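Local coordinates for uncharacterized protein (Bacteroides ovatus CL02T12C04, PDB 6PTM) that probably cleaves sugar units from the ends of carrageenan chains, acting as an exo-carrageenase of glycoside hydrolase family 42, at residues K43-A47 and R121-I125; E72-T77 and K182-H188; A306-E310 and P347-Q351; E315-L320 and D362-F366. All blocks are in the same frame, centred on the assembly; numbering follows the deposited sequence.

Contact 1. Residues K43-A47 and R121-I125; sequences KEEEA and RQEII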
loop_
_atom_site.group_PDB
_atom_site.type_symbol
_atom_site.label_atom_id
_atom_site.label_comp_id
_atom_site.label_asym_id
_atom_site.label_seq_id
_atom_site.Cartn_x
_atom_site.Cartn_y
_atom_site.Cartn_z
ATOM N N LYS A 43 -15.447 -35.709 5.614
ATOM C CA LYS A 43 -14.955 -34.468 6.301
ATOM C C LYS A 43 -16.109 -33.501 6.531
ATOM O O LYS A 43 -15.981 -32.650 7.409
ATOM C CB LYS A 43 -13.845 -33.781 5.508
ATOM C CG LYS A 43 -12.682 -34.698 5.212
ATOM C CD LYS A 43 -11.344 -34.021 5.063
ATOM C CE LYS A 43 -10.211 -34.860 5.605
ATOM N NZ LYS A 43 -10.458 -35.148 7.037
ATOM N N GLU A 44 -17.206 -33.668 5.804
ATOM C CA GLU A 44 -18.442 -32.872 5.982
ATOM C C GLU A 44 -19.007 -33.093 7.392
ATOM O O GLU A 44 -19.176 -32.108 8.150
ATOM C CB GLU A 44 -19.446 -33.269 4.905
ATOM C CG GLU A 44 -20.528 -32.244 4.735
ATOM C CD GLU A 44 -21.557 -32.564 3.671
ATOM O OE1 GLU A 44 -21.312 -33.483 2.859
ATOM O OE2 GLU A 44 -22.579 -31.862 3.654
ATOM N N GLU A 45 -19.263 -34.345 7.756
ATOM C CA GLU A 45 -19.794 -34.702 9.094
ATOM C C GLU A 45 -18.808 -34.222 10.177
ATOM O O GLU A 45 -19.232 -33.589 11.163
ATOM C CB GLU A 45 -20.014 -36.215 9.156
ATOM C CG GLU A 45 -21.253 -36.609 9.935
ATOM C CD GLU A 45 -21.107 -37.945 10.641
ATOM O OE1 GLU A 45 -20.303 -38.773 10.169
ATOM O OE2 GLU A 45 -21.745 -38.122 11.688
ATOM N N GLU A 46 -17.518 -34.484 9.990
ATOM C CA GLU A 46 -16.469 -34.130 10.988
ATOM C C GLU A 46 -16.450 -32.607 11.169
ATOM O O GLU A 46 -16.397 -32.151 12.320
ATOM C CB GLU A 46 -15.097 -34.675 10.578
ATOM C CG GLU A 46 -14.021 -34.354 11.603
ATOM C CD GLU A 46 -12.603 -34.785 11.274
ATOM O OE1 GLU A 46 -12.406 -35.430 10.209
ATOM O OE2 GLU A 46 -11.703 -34.455 12.100
ATOM N N ALA A 47 -16.461 -31.847 10.065
ATOM C CA ALA A 47 -16.446 -30.369 10.108
ATOM C C ALA A 47 -17.694 -29.858 10.829
ATOM O O ALA A 47 -17.495 -28.992 11.703
ATOM C CB ALA A 47 -16.319 -29.768 8.732
ATOM N N ARG A 121 -13.162 -28.248 3.880
ATOM C CA ARG A 121 -13.696 -28.794 5.147
ATOM C C ARG A 121 -12.528 -29.052 6.111
ATOM O O ARG A 121 -12.695 -28.819 7.323
ATOM C CB ARG A 121 -14.564 -30.019 4.848
ATOM C CG ARG A 121 -15.882 -29.676 4.185
ATOM C CD ARG A 121 -16.429 -30.870 3.401
ATOM N NE ARG A 121 -17.655 -30.545 2.704
ATOM C CZ ARG A 121 -18.061 -31.122 1.584
ATOM N NH1 ARG A 121 -17.334 -32.055 1.016
ATOM N NH2 ARG A 121 -19.173 -30.717 1.008
ATOM N N GLN A 122 -11.383 -29.498 5.598
ATOM C CA GLN A 122 -10.226 -29.798 6.466
ATOM C C GLN A 122 -9.696 -28.481 7.043
ATOM O O GLN A 122 -9.299 -28.472 8.248
ATOM C CB GLN A 122 -9.150 -30.592 5.725
ATOM C CG GLN A 122 -8.018 -31.013 6.648
ATOM C CD GLN A 122 -8.471 -31.916 7.778
ATOM O OE1 GLN A 122 -9.346 -32.770 7.630
ATOM N NE2 GLN A 122 -7.851 -31.749 8.926
ATOM N N GLU A 123 -9.672 -27.410 6.234
ATOM C CA GLU A 123 -9.267 -26.065 6.717
ATOM C C GLU A 123 -10.236 -25.646 7.823
ATOM O O GLU A 123 -9.774 -25.123 8.816
ATOM C CB GLU A 123 -9.231 -25.067 5.567
ATOM C CG GLU A 123 -8.083 -25.345 4.629
ATOM C CD GLU A 123 -6.734 -25.082 5.250
ATOM O OE1 GLU A 123 -6.441 -23.892 5.546
ATOM O OE2 GLU A 123 -5.968 -26.060 5.416
ATOM N N ILE A 124 -11.538 -25.887 7.662
ATOM C CA ILE A 124 -12.539 -25.540 8.715
ATOM C C ILE A 124 -12.235 -26.346 9.997
ATOM O O ILE A 124 -12.304 -25.758 11.073
ATOM C CB ILE A 124 -13.956 -25.769 8.187
ATOM C CG1 ILE A 124 -14.290 -24.769 7.069
ATOM C CG2 ILE A 124 -14.956 -25.745 9.331
ATOM C CD1 ILE A 124 -15.549 -25.095 6.281
ATOM N N ILE A 125 -11.863 -27.622 9.877
ATOM C CA ILE A 125 -11.584 -28.529 11.039
ATOM C C ILE A 125 -10.355 -27.992 11.792
ATOM O O ILE A 125 -10.427 -27.874 13.045
ATOM C CB ILE A 125 -11.420 -29.990 10.581
ATOM C CG1 ILE A 125 -12.747 -30.580 10.074
ATOM C CG2 ILE A 125 -10.806 -30.860 11.686
ATOM C CD1 ILE A 125 -12.574 -31.814 9.177
#
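Ala47 and Ile125 bring their helices close, with 5.3 Å between the two CA atoms; the first turn of helix 44-63 lies here against the middle of helix 109-139. Such an approach is possible because Ala47 offers no more than a methyl group, and Ile125 CG1 settles 3.7 Å from Ala47 CA. Beyond CG1, the CD1 methyl of Ile125 reaches across Glu46 and rests 3.6 Å from its CD, the two side chains meeting at about a right angle. Lys43, the first modelled residue, packs its CB against CB of Arg121. Its outer chain then bends at chi3 and chi4 (chi4 -58°), which swings NZ round to Gln122 OE1, a 2.7 Å hydrogen bond. The amide of Gln122 is engaged at both ends, since NE2 binds Glu126. On the other flank Arg121 runs out extended beside Glu44, the two pointing the same way. Carboxylate and guanidinium are stacked almost parallel, 7° apart, so the long pair from Glu44 OE1 to Arg121 NH2 (4.0 Å) is purely electrostatic, with no N-H aimed at the oxygen. Their firmer partners belong to helix 69-90: Lys86 for Glu44 and Glu89 for Arg121. That helix also receives Ala47 and Ile124 on Met82, completing a three-helix packing unit, while Ile124 touches Pro534 at the start of helix 534-549.

Contact 2. Residues E72-T77 and K182-H188; sequences ETALRT and KEYIEYH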
loop_
_atom_site.group_PDB
_atom_site.type_symbol
_atom_site.label_atom_id
_atom_site.label_comp_id
_atom_site.label_asym_id
_atom_site.label_seq_id
_atom_site.Cartn_x
_atom_site.Cartn_y
_atom_site.Cartn_z
ATOM N N GLU A 72 -16.315 -16.189 17.247
ATOM C CA GLU A 72 -17.537 -15.935 16.438
ATOM C C GLU A 72 -17.176 -15.636 14.987
ATOM O O GLU A 72 -17.941 -16.041 14.074
ATOM C CB GLU A 72 -18.340 -14.762 16.982
ATOM C CG GLU A 72 -19.014 -15.065 18.304
ATOM C CD GLU A 72 -19.600 -13.801 18.899
ATOM O OE1 GLU A 72 -20.184 -13.039 18.123
ATOM O OE2 GLU A 72 -19.381 -13.530 20.072
ATOM N N THR A 73 -16.068 -14.929 14.762
ATOM C CA THR A 73 -15.582 -14.615 13.397
ATOM C C THR A 73 -15.193 -15.924 12.716
ATOM O O THR A 73 -15.583 -16.135 11.549
ATOM C CB THR A 73 -14.433 -13.600 13.424
ATOM O OG1 THR A 73 -14.941 -12.398 14.005
ATOM C CG2 THR A 73 -13.871 -13.346 12.046
ATOM N N ALA A 74 -14.424 -16.769 13.397
ATOM C CA ALA A 74 -14.007 -18.097 12.884
ATOM C C ALA A 74 -15.244 -18.978 12.613
ATOM O O ALA A 74 -15.279 -19.667 11.564
ATOM C CB ALA A 74 -13.063 -18.762 13.872
ATOM N N LEU A 75 -16.179 -19.028 13.563
ATOM C CA LEU A 75 -17.429 -19.830 13.435
ATOM C C LEU A 75 -18.175 -19.359 12.183
ATOM O O LEU A 75 -18.614 -20.201 11.396
ATOM C CB LEU A 75 -18.307 -19.645 14.675
ATOM C CG LEU A 75 -19.599 -20.460 14.663
ATOM C CD1 LEU A 75 -19.283 -21.943 14.728
ATOM C CD2 LEU A 75 -20.503 -20.103 15.817
ATOM N N ARG A 76 -18.363 -18.055 12.016
ATOM C CA ARG A 76 -19.091 -17.513 10.846
ATOM C C ARG A 76 -18.342 -17.878 9.564
ATOM O O ARG A 76 -18.991 -18.254 8.561
ATOM C CB ARG A 76 -19.311 -16.006 10.956
ATOM C CG ARG A 76 -20.042 -15.420 9.758
ATOM C CD ARG A 76 -21.386 -16.077 9.482
ATOM N NE ARG A 76 -22.271 -15.981 10.640
ATOM C CZ ARG A 76 -22.909 -14.875 11.023
ATOM N NH1 ARG A 76 -22.787 -13.730 10.366
ATOM N NH2 ARG A 76 -23.683 -14.919 12.091
ATOM N N THR A 77 -17.020 -17.760 9.572
ATOM C CA THR A 77 -16.232 -18.143 8.391
ATOM C C THR A 77 -16.536 -19.602 8.043
ATOM O O THR A 77 -16.680 -19.953 6.848
ATOM C CB THR A 77 -14.737 -17.941 8.613
ATOM O OG1 THR A 77 -14.468 -16.589 8.996
ATOM C CG2 THR A 77 -13.986 -18.285 7.351
ATOM N N LYS A 182 -26.389 -9.323 5.595
ATOM C CA LYS A 182 -26.194 -9.454 7.056
ATOM C C LYS A 182 -25.120 -10.516 7.383
ATOM O O LYS A 182 -24.206 -10.193 8.215
ATOM C CB LYS A 182 -27.526 -9.731 7.754
ATOM C CG LYS A 182 -27.472 -9.420 9.243
ATOM C CD LYS A 182 -28.657 -8.608 9.772
ATOM C CE LYS A 182 -29.766 -9.482 10.314
ATOM N NZ LYS A 182 -29.262 -10.349 11.411
ATOM N N GLU A 183 -25.204 -11.718 6.791
ATOM C CA GLU A 183 -24.328 -12.890 7.099
ATOM C C GLU A 183 -22.845 -12.494 6.916
ATOM O O GLU A 183 -22.015 -12.990 7.701
ATOM C CB GLU A 183 -24.715 -14.131 6.265
ATOM C CG GLU A 183 -24.219 -15.466 6.859
ATOM C CD GLU A 183 -24.209 -16.746 6.000
ATOM O OE1 GLU A 183 -24.502 -16.664 4.764
ATOM O OE2 GLU A 183 -23.902 -17.866 6.567
ATOM N N TYR A 184 -22.532 -11.601 5.965
ATOM C CA TYR A 184 -21.149 -11.247 5.537
ATOM C C TYR A 184 -20.670 -9.925 6.176
ATOM O O TYR A 184 -19.463 -9.687 6.159
ATOM C CB TYR A 184 -21.068 -11.188 4.008
ATOM C CG TYR A 184 -21.329 -12.482 3.256
ATOM C CD1 TYR A 184 -21.498 -13.700 3.895
ATOM C CD2 TYR A 184 -21.397 -12.488 1.870
ATOM C CE1 TYR A 184 -21.760 -14.872 3.186
ATOM C CE2 TYR A 184 -21.655 -13.641 1.144
ATOM C CZ TYR A 184 -21.850 -14.845 1.804
ATOM O OH TYR A 184 -22.085 -15.988 1.099
ATOM N N ILE A 185 -21.556 -9.079 6.719
ATOM C CA ILE A 185 -21.159 -7.742 7.256
ATOM C C ILE A 185 -21.103 -7.772 8.790
ATOM O O ILE A 185 -20.613 -6.785 9.358
ATOM C CB ILE A 185 -22.060 -6.602 6.721
ATOM C CG1 ILE A 185 -23.505 -6.752 7.202
ATOM C CG2 ILE A 185 -21.955 -6.494 5.207
ATOM C CD1 ILE A 185 -24.405 -5.590 6.855
ATOM N N GLU A 186 -21.597 -8.833 9.447
ATOM C CA GLU A 186 -21.518 -8.970 10.926
ATOM C C GLU A 186 -20.055 -9.085 11.359
ATOM O O GLU A 186 -19.666 -8.354 12.281
ATOM C CB GLU A 186 -22.312 -10.162 11.427
ATOM C CG GLU A 186 -23.762 -9.805 11.567
ATOM C CD GLU A 186 -24.674 -10.934 12.002
ATOM O OE1 GLU A 186 -24.212 -12.093 12.063
ATOM O OE2 GLU A 186 -25.842 -10.623 12.301
ATOM N N TYR A 187 -19.258 -9.916 10.691
ATOM C CA TYR A 187 -17.856 -10.150 11.130
ATOM C C TYR A 187 -16.814 -9.787 10.069
ATOM O O TYR A 187 -15.644 -9.640 10.469
ATOM C CB TYR A 187 -17.705 -11.598 11.585
ATOM C CG TYR A 187 -18.641 -11.939 12.714
ATOM C CD1 TYR A 187 -18.332 -11.593 14.016
ATOM C CD2 TYR A 187 -19.849 -12.577 12.489
ATOM C CE1 TYR A 187 -19.186 -11.877 15.067
ATOM C CE2 TYR A 187 -20.692 -12.910 13.533
ATOM C CZ TYR A 187 -20.366 -12.551 14.827
ATOM O OH TYR A 187 -21.181 -12.839 15.887
ATOM N N HIS A 188 -17.187 -9.851 8.790
ATOM C CA HIS A 188 -16.203 -9.784 7.674
ATOM C C HIS A 188 -16.076 -8.402 7.032
ATOM O O HIS A 188 -15.691 -8.338 5.867
ATOM C CB HIS A 188 -16.456 -10.927 6.677
ATOM C CG HIS A 188 -16.224 -12.286 7.246
ATOM N ND1 HIS A 188 -17.186 -12.971 7.937
ATOM C CD2 HIS A 188 -15.142 -13.088 7.226
ATOM C CE1 HIS A 188 -16.705 -14.127 8.314
ATOM N NE2 HIS A 188 -15.463 -14.221 7.895
HETATM O O HOH W 1 -14.400 -9.927 12.935
#
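Tyr187 lays one face of its ring over the backbone of helix 69-90, with Glu72 O above the ring centre, and its hydroxyl donates a very short 2.5 Å hydrogen bond to Glu72 OE1. The carboxylate stands almost perpendicular to the ring. Beside it, Arg76 grips Glu186 end-on: NH1 (2.8 Å) and NH2 (2.9 Å) both bind OE1, which lies close to the guanidinium plane. Arg76 NH1 also donates to Glu183 O at 2.9 Å, so one nitrogen ties down a backbone carbonyl and a carboxylate together. Bends at chi2 (56°) and chi3 (58°) fold the arginine back over the edge of Tyr187, whose CE2 sits above one guanidinium face. The residues 182-188 belong to the connection between strands 168-175 and 192-197 of what is evidently a (beta/alpha)8 barrel, as expected for GH42, and the contact fastens this connection to the N-terminal helical region. His188 carries the link further along helix 69-90: its NE2 donates in the ring plane to Thr77 OG1 (2.8 Å), which in turn donates to Thr73 O. That carbonyl therefore takes two bonds from Thr77, OG1 and N arriving from opposite faces. A water donates both to Thr73 OG1, which is also hydrogen-bonded to Leu69 O, and to Tyr187 O. Farther out, Lys182 NZ pairs with Glu186 OE2, Glu79 holds Arg76 NE, and Lys62 and Thr68 fix Glu72 OE2.

Contact 3. Residues A306-E310 and P347-Q351; sequences APISE and PRIMQ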
loop_
_atom_site.group_PDB
_atom_site.type_symbol
_atom_site.label_atom_id
_atom_site.label_comp_id
_atom_site.label_asym_id
_atom_site.label_seq_id
_atom_site.Cartn_x
_atom_site.Cartn_y
_atom_site.Cartn_z
ATOM N N ALA A 306 0.812 4.198 -24.821
ATOM C CA ALA A 306 0.157 4.877 -25.948
ATOM C C ALA A 306 0.816 6.243 -26.124
ATOM O O ALA A 306 1.368 6.816 -25.173
ATOM C CB ALA A 306 -1.314 5.007 -25.683
ATOM N N PRO A 307 0.757 6.805 -27.338
ATOM C CA PRO A 307 1.196 8.177 -27.557
ATOM C C PRO A 307 0.204 9.128 -26.892
ATOM O O PRO A 307 -0.998 8.812 -26.859
ATOM C CB PRO A 307 1.143 8.358 -29.083
ATOM C CG PRO A 307 0.917 6.939 -29.641
ATOM C CD PRO A 307 0.194 6.189 -28.555
ATOM N N ILE A 308 0.682 10.291 -26.456
ATOM C CA ILE A 308 -0.200 11.332 -25.851
ATOM C C ILE A 308 -0.980 11.991 -26.978
ATOM O O ILE A 308 -0.560 11.880 -28.108
ATOM C CB ILE A 308 0.577 12.324 -24.975
ATOM C CG1 ILE A 308 1.442 13.287 -25.789
ATOM C CG2 ILE A 308 1.382 11.559 -23.934
ATOM C CD1 ILE A 308 2.123 14.363 -24.944
ATOM N N SER A 309 -2.097 12.622 -26.647
ATOM C CA SER A 309 -3.012 13.247 -27.634
ATOM C C SER A 309 -2.380 14.538 -28.156
ATOM O O SER A 309 -1.357 14.969 -27.586
ATOM C CB SER A 309 -4.333 13.516 -27.037
ATOM O OG SER A 309 -4.288 14.710 -26.270
ATOM N N GLU A 310 -3.036 15.182 -29.128
ATOM C CA GLU A 310 -2.607 16.504 -29.664
ATOM C C GLU A 310 -2.905 17.569 -28.609
ATOM O O GLU A 310 -2.063 18.449 -28.400
ATOM C CB GLU A 310 -3.238 16.719 -31.040
ATOM C CG GLU A 310 -2.734 15.687 -32.054
ATOM C CD GLU A 310 -1.231 15.734 -32.257
ATOM O OE1 GLU A 310 -0.740 16.788 -32.681
ATOM O OE2 GLU A 310 -0.537 14.776 -31.892
ATOM N N PRO A 347 8.193 13.735 -31.085
ATOM C CA PRO A 347 7.335 12.570 -31.038
ATOM C C PRO A 347 6.385 12.612 -29.831
ATOM O O PRO A 347 6.730 13.168 -28.773
ATOM C CB PRO A 347 8.282 11.357 -30.953
ATOM C CG PRO A 347 9.706 11.916 -30.849
ATOM C CD PRO A 347 9.629 13.413 -31.060
ATOM N N ARG A 348 5.191 12.087 -30.047
ATOM C CA ARG A 348 4.109 11.965 -29.029
ATOM C C ARG A 348 4.293 10.709 -28.152
ATOM O O ARG A 348 3.471 10.471 -27.286
ATOM C CB ARG A 348 2.750 11.896 -29.723
ATOM C CG ARG A 348 2.150 13.266 -30.021
ATOM C CD ARG A 348 3.076 14.203 -30.770
ATOM N NE ARG A 348 2.329 15.296 -31.378
ATOM C CZ ARG A 348 2.876 16.335 -31.992
ATOM N NH1 ARG A 348 4.186 16.471 -32.052
ATOM N NH2 ARG A 348 2.093 17.258 -32.529
ATOM N N ILE A 349 5.323 9.915 -28.397
ATOM C CA ILE A 349 5.690 8.720 -27.595
ATOM C C ILE A 349 7.216 8.668 -27.575
ATOM O O ILE A 349 7.812 9.110 -28.567
ATOM C CB ILE A 349 5.037 7.466 -28.211
ATOM C CG1 ILE A 349 5.083 6.290 -27.232
ATOM C CG2 ILE A 349 5.685 7.113 -29.559
ATOM C CD1 ILE A 349 4.063 5.228 -27.524
ATOM N N MET A 350 7.810 8.197 -26.473
ATOM C CA MET A 350 9.252 8.145 -26.290
ATOM C C MET A 350 9.758 6.747 -26.691
ATOM O O MET A 350 8.974 5.749 -26.696
ATOM C CB MET A 350 9.636 8.437 -24.840
ATOM C CG MET A 350 9.361 9.866 -24.408
ATOM S SD MET A 350 10.420 11.030 -25.247
ATOM C CE MET A 350 9.284 11.560 -26.518
ATOM N N GLN A 351 11.048 6.689 -26.977
ATOM C CA GLN A 351 11.805 5.425 -27.177
ATOM C C GLN A 351 12.653 5.186 -25.926
ATOM O O GLN A 351 13.220 6.161 -25.386
ATOM C CB GLN A 351 12.629 5.515 -28.476
ATOM C CG GLN A 351 11.802 5.812 -29.734
ATOM C CD GLN A 351 10.769 4.757 -30.051
ATOM O OE1 GLN A 351 11.028 3.560 -29.918
ATOM N NE2 GLN A 351 9.584 5.180 -30.486
#
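Ile308 N donates a 2.9 Å hydrogen bond to Arg348 O where two irregular loop segments draw together, and Pro307 CA adds a C-H...O contact of 3.2 Å to that same Arg348 oxygen. The ring of Pro307 lies obliquely against Ile349, whose CD1 reaches 3.7 Å from Pro307 N and covers the peptide joining Ala306 to Pro307. Past the backbone bond, Arg348 turns at chi2 (52°), brings CG to 3.6 Å from Ile308 O, and meets Glu310 side-on. Its NH2 bonds Glu310 OE1 at 2.9 Å, nearly straight at 168°, and its NE bonds Glu310 OE2 at 3.0 Å. Both oxygens use their syn lone pairs, and the two flat groups are nearly coplanar. Arg348 NH1 is taken by Gly346 O and Asp345, while Tyr313 supplies a cation-pi partner. With a leucine in place of Arg348, Glu310 would probably be left without its paired charge and more mobile at this surface. Ser309 is the N-cap of helix 310-324, its OG bonded to Ala312 N, so the contact clasps a capped helix start within the excursion that follows strand 288-292 of the probable (beta/alpha)8 barrel.

Contact 4. Residues E315-L320 and D362-F366; sequences EFRKWL and DFMAF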
loop_
_atom_site.group_PDB
_atom_site.type_symbol
_atom_site.label_atom_id
_atom_site.label_comp_id
_atom_site.label_asym_id
_atom_site.label_seq_id
_atom_site.Cartn_x
_atom_site.Cartn_y
_atom_site.Cartn_z
ATOM N N GLU A 315 -0.377 20.962 -24.284
ATOM C CA GLU A 315 -0.075 21.224 -22.854
ATOM C C GLU A 315 1.435 21.079 -22.625
ATOM O O GLU A 315 2.043 21.935 -21.933
ATOM C CB GLU A 315 -0.918 20.321 -21.946
ATOM C CG GLU A 315 -2.390 20.669 -21.998
ATOM C CD GLU A 315 -2.711 22.113 -21.673
ATOM O OE1 GLU A 315 -2.342 22.558 -20.588
ATOM O OE2 GLU A 315 -3.244 22.808 -22.556
ATOM N N PHE A 316 2.057 20.094 -23.257
ATOM C CA PHE A 316 3.529 19.913 -23.193
ATOM C C PHE A 316 4.272 21.205 -23.601
ATOM O O PHE A 316 5.243 21.583 -22.924
ATOM C CB PHE A 316 3.957 18.700 -24.029
ATOM C CG PHE A 316 5.405 18.290 -23.912
ATOM C CD1 PHE A 316 6.104 18.368 -22.718
ATOM C CD2 PHE A 316 6.061 17.764 -25.013
ATOM C CE1 PHE A 316 7.435 17.964 -22.643
ATOM C CE2 PHE A 316 7.374 17.311 -24.926
ATOM C CZ PHE A 316 8.056 17.414 -23.732
ATOM N N ARG A 317 3.885 21.842 -24.702
ATOM C CA ARG A 317 4.544 23.102 -25.184
ATOM C C ARG A 317 4.417 24.170 -24.086
ATOM O O ARG A 317 5.409 24.874 -23.808
ATOM C CB ARG A 317 3.910 23.581 -26.493
ATOM C CG ARG A 317 4.042 22.627 -27.678
ATOM C CD ARG A 317 3.326 23.198 -28.901
ATOM N NE ARG A 317 3.489 22.308 -30.024
ATOM C CZ ARG A 317 2.497 21.628 -30.589
ATOM N NH1 ARG A 317 1.259 21.783 -30.159
ATOM N NH2 ARG A 317 2.738 20.761 -31.552
ATOM N N LYS A 318 3.253 24.257 -23.428
ATOM C CA LYS A 318 3.038 25.183 -22.288
ATOM C C LYS A 318 3.956 24.827 -21.118
ATOM O O LYS A 318 4.598 25.728 -20.539
ATOM C CB LYS A 318 1.562 25.162 -21.910
ATOM C CG LYS A 318 0.679 25.873 -22.923
ATOM C CD LYS A 318 -0.828 25.694 -22.678
ATOM C CE LYS A 318 -1.674 26.302 -23.773
ATOM N NZ LYS A 318 -3.108 26.140 -23.455
ATOM N N TRP A 319 4.036 23.559 -20.754
ATOM C CA TRP A 319 4.927 23.096 -19.654
ATOM C C TRP A 319 6.389 23.434 -20.022
ATOM O O TRP A 319 7.128 23.922 -19.153
ATOM C CB TRP A 319 4.726 21.586 -19.461
ATOM C CG TRP A 319 5.538 20.998 -18.353
ATOM C CD1 TRP A 319 5.086 20.702 -17.102
ATOM C CD2 TRP A 319 6.909 20.589 -18.407
ATOM N NE1 TRP A 319 6.087 20.159 -16.365
ATOM C CE2 TRP A 319 7.223 20.088 -17.128
ATOM C CE3 TRP A 319 7.906 20.592 -19.394
ATOM C CZ2 TRP A 319 8.497 19.628 -16.811
ATOM C CZ3 TRP A 319 9.162 20.130 -19.075
ATOM C CH2 TRP A 319 9.449 19.646 -17.810
ATOM N N LEU A 320 6.791 23.216 -21.276
ATOM C CA LEU A 320 8.198 23.467 -21.723
ATOM C C LEU A 320 8.510 24.977 -21.609
ATOM O O LEU A 320 9.632 25.370 -21.187
ATOM C CB LEU A 320 8.382 22.954 -23.151
ATOM C CG LEU A 320 8.392 21.432 -23.292
ATOM C CD1 LEU A 320 8.104 21.006 -24.729
ATOM C CD2 LEU A 320 9.691 20.866 -22.756
ATOM N N ASP A 362 12.129 15.756 -20.112
ATOM C CA ASP A 362 11.035 16.747 -20.225
ATOM C C ASP A 362 9.720 16.014 -20.440
ATOM O O ASP A 362 8.711 16.402 -19.795
ATOM C CB ASP A 362 11.326 17.764 -21.319
ATOM C CG ASP A 362 12.312 18.843 -20.884
ATOM O OD1 ASP A 362 12.654 18.893 -19.661
ATOM O OD2 ASP A 362 12.764 19.585 -21.760
ATOM N N PHE A 363 9.705 15.030 -21.339
ATOM C CA PHE A 363 8.456 14.303 -21.670
ATOM C C PHE A 363 7.926 13.605 -20.397
ATOM O O PHE A 363 6.717 13.703 -20.083
ATOM C CB PHE A 363 8.701 13.325 -22.814
ATOM C CG PHE A 363 7.438 12.923 -23.514
ATOM C CD1 PHE A 363 7.065 13.542 -24.692
ATOM C CD2 PHE A 363 6.653 11.892 -23.013
ATOM C CE1 PHE A 363 5.869 13.205 -25.310
ATOM C CE2 PHE A 363 5.476 11.533 -23.654
ATOM C CZ PHE A 363 5.083 12.195 -24.799
ATOM N N MET A 364 8.810 12.927 -19.657
ATOM C CA MET A 364 8.406 12.116 -18.487
ATOM C C MET A 364 7.991 13.055 -17.343
ATOM O O MET A 364 6.999 12.735 -16.651
ATOM C CB MET A 364 9.522 11.171 -18.027
ATOM C CG MET A 364 9.932 10.135 -19.045
ATOM S SD MET A 364 8.568 9.438 -19.966
ATOM C CE MET A 364 9.477 8.377 -21.095
ATOM N N ALA A 365 8.698 14.183 -17.176
ATOM C CA ALA A 365 8.440 15.182 -16.121
ATOM C C ALA A 365 7.082 15.841 -16.397
ATOM O O ALA A 365 6.262 15.933 -15.470
ATOM C CB ALA A 365 9.572 16.186 -16.095
ATOM N N PHE A 366 6.843 16.210 -17.662
ATOM C CA PHE A 366 5.559 16.777 -18.118
ATOM C C PHE A 366 4.460 15.734 -17.858
ATOM O O PHE A 366 3.391 16.110 -17.348
ATOM C CB PHE A 366 5.603 17.213 -19.585
ATOM C CG PHE A 366 4.215 17.306 -20.180
ATOM C CD1 PHE A 366 3.350 18.310 -19.780
ATOM C CD2 PHE A 366 3.742 16.365 -21.073
ATOM C CE1 PHE A 366 2.056 18.371 -20.271
ATOM C CE2 PHE A 366 2.450 16.435 -21.579
ATOM C CZ PHE A 366 1.609 17.448 -21.181
#
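Phe316 and Trp319 of helix 310-324 gather round Phe366 of helix 358-385 in an aromatic cluster, which Phe363 completes. The helices cross steeply, their short axes at 104° and 10.3 Å apart. Asp362 comes first: its carbonyl oxygen lies over one face of the Trp319 indole, while its carboxylate sits against Leu320 CD2 and the far rim of the indole. These buried carboxylate oxygens are satisfied by Tyr653 at OD1 and by His324 and Trp334 at OD2. Phe363 starts out away from helix 310-324, yet its ring presents an edge to the face of Phe316, a T-shaped pair with centroids 5.3 Å apart. Two residues on, the methyl of Ala365 touches Trp319 CZ2 at 3.7 Å. With its CG anti to the backbone N (chi1 159°), Phe366 lays one ring face over Phe316 CA and turns an edge toward the face of the Trp319 five-membered ring, an offset edge-to-face pair. The Phe366 CA meanwhile stands over that five-membered ring. Asp369 holds the indole NE1, fixing its rotation. Replacing Trp319 by an alanine would probably strip Phe366 and Ala365 of their cover, opening a gap between the helices and leaving Asp369 without its indole partner. Over the face of the Phe366 ring, Phe316 CB makes a CH-pi contact, 3.8 Å from the centroid, and the tightest approach of all is Phe316 CD1 to Phe366 CG, 3.3 Å.

Overall arrangement
The four contacts form two pairs set far apart. Contact 1 and contact 2, with centres 18 Å apart, interleave along the chain and centre on the N-terminal helices: helix 69-90, which supplies one side of contact 2, also packs against contact 1. Contact 2 then joins this helical region to the first connection of the probable barrel. Contacts 3 and 4, with centres 12 Å apart, alternate in sequence within the long excursion between strands 288-292 and 391-394, and touch directly: Phe363 packs against Arg348 O and Met350. The centres of contacts 1 and 2 lie 50 to 61 Å from those of contacts 3 and 4, so no direct touch links the docking of the N-terminal helices to the packing of this excursion.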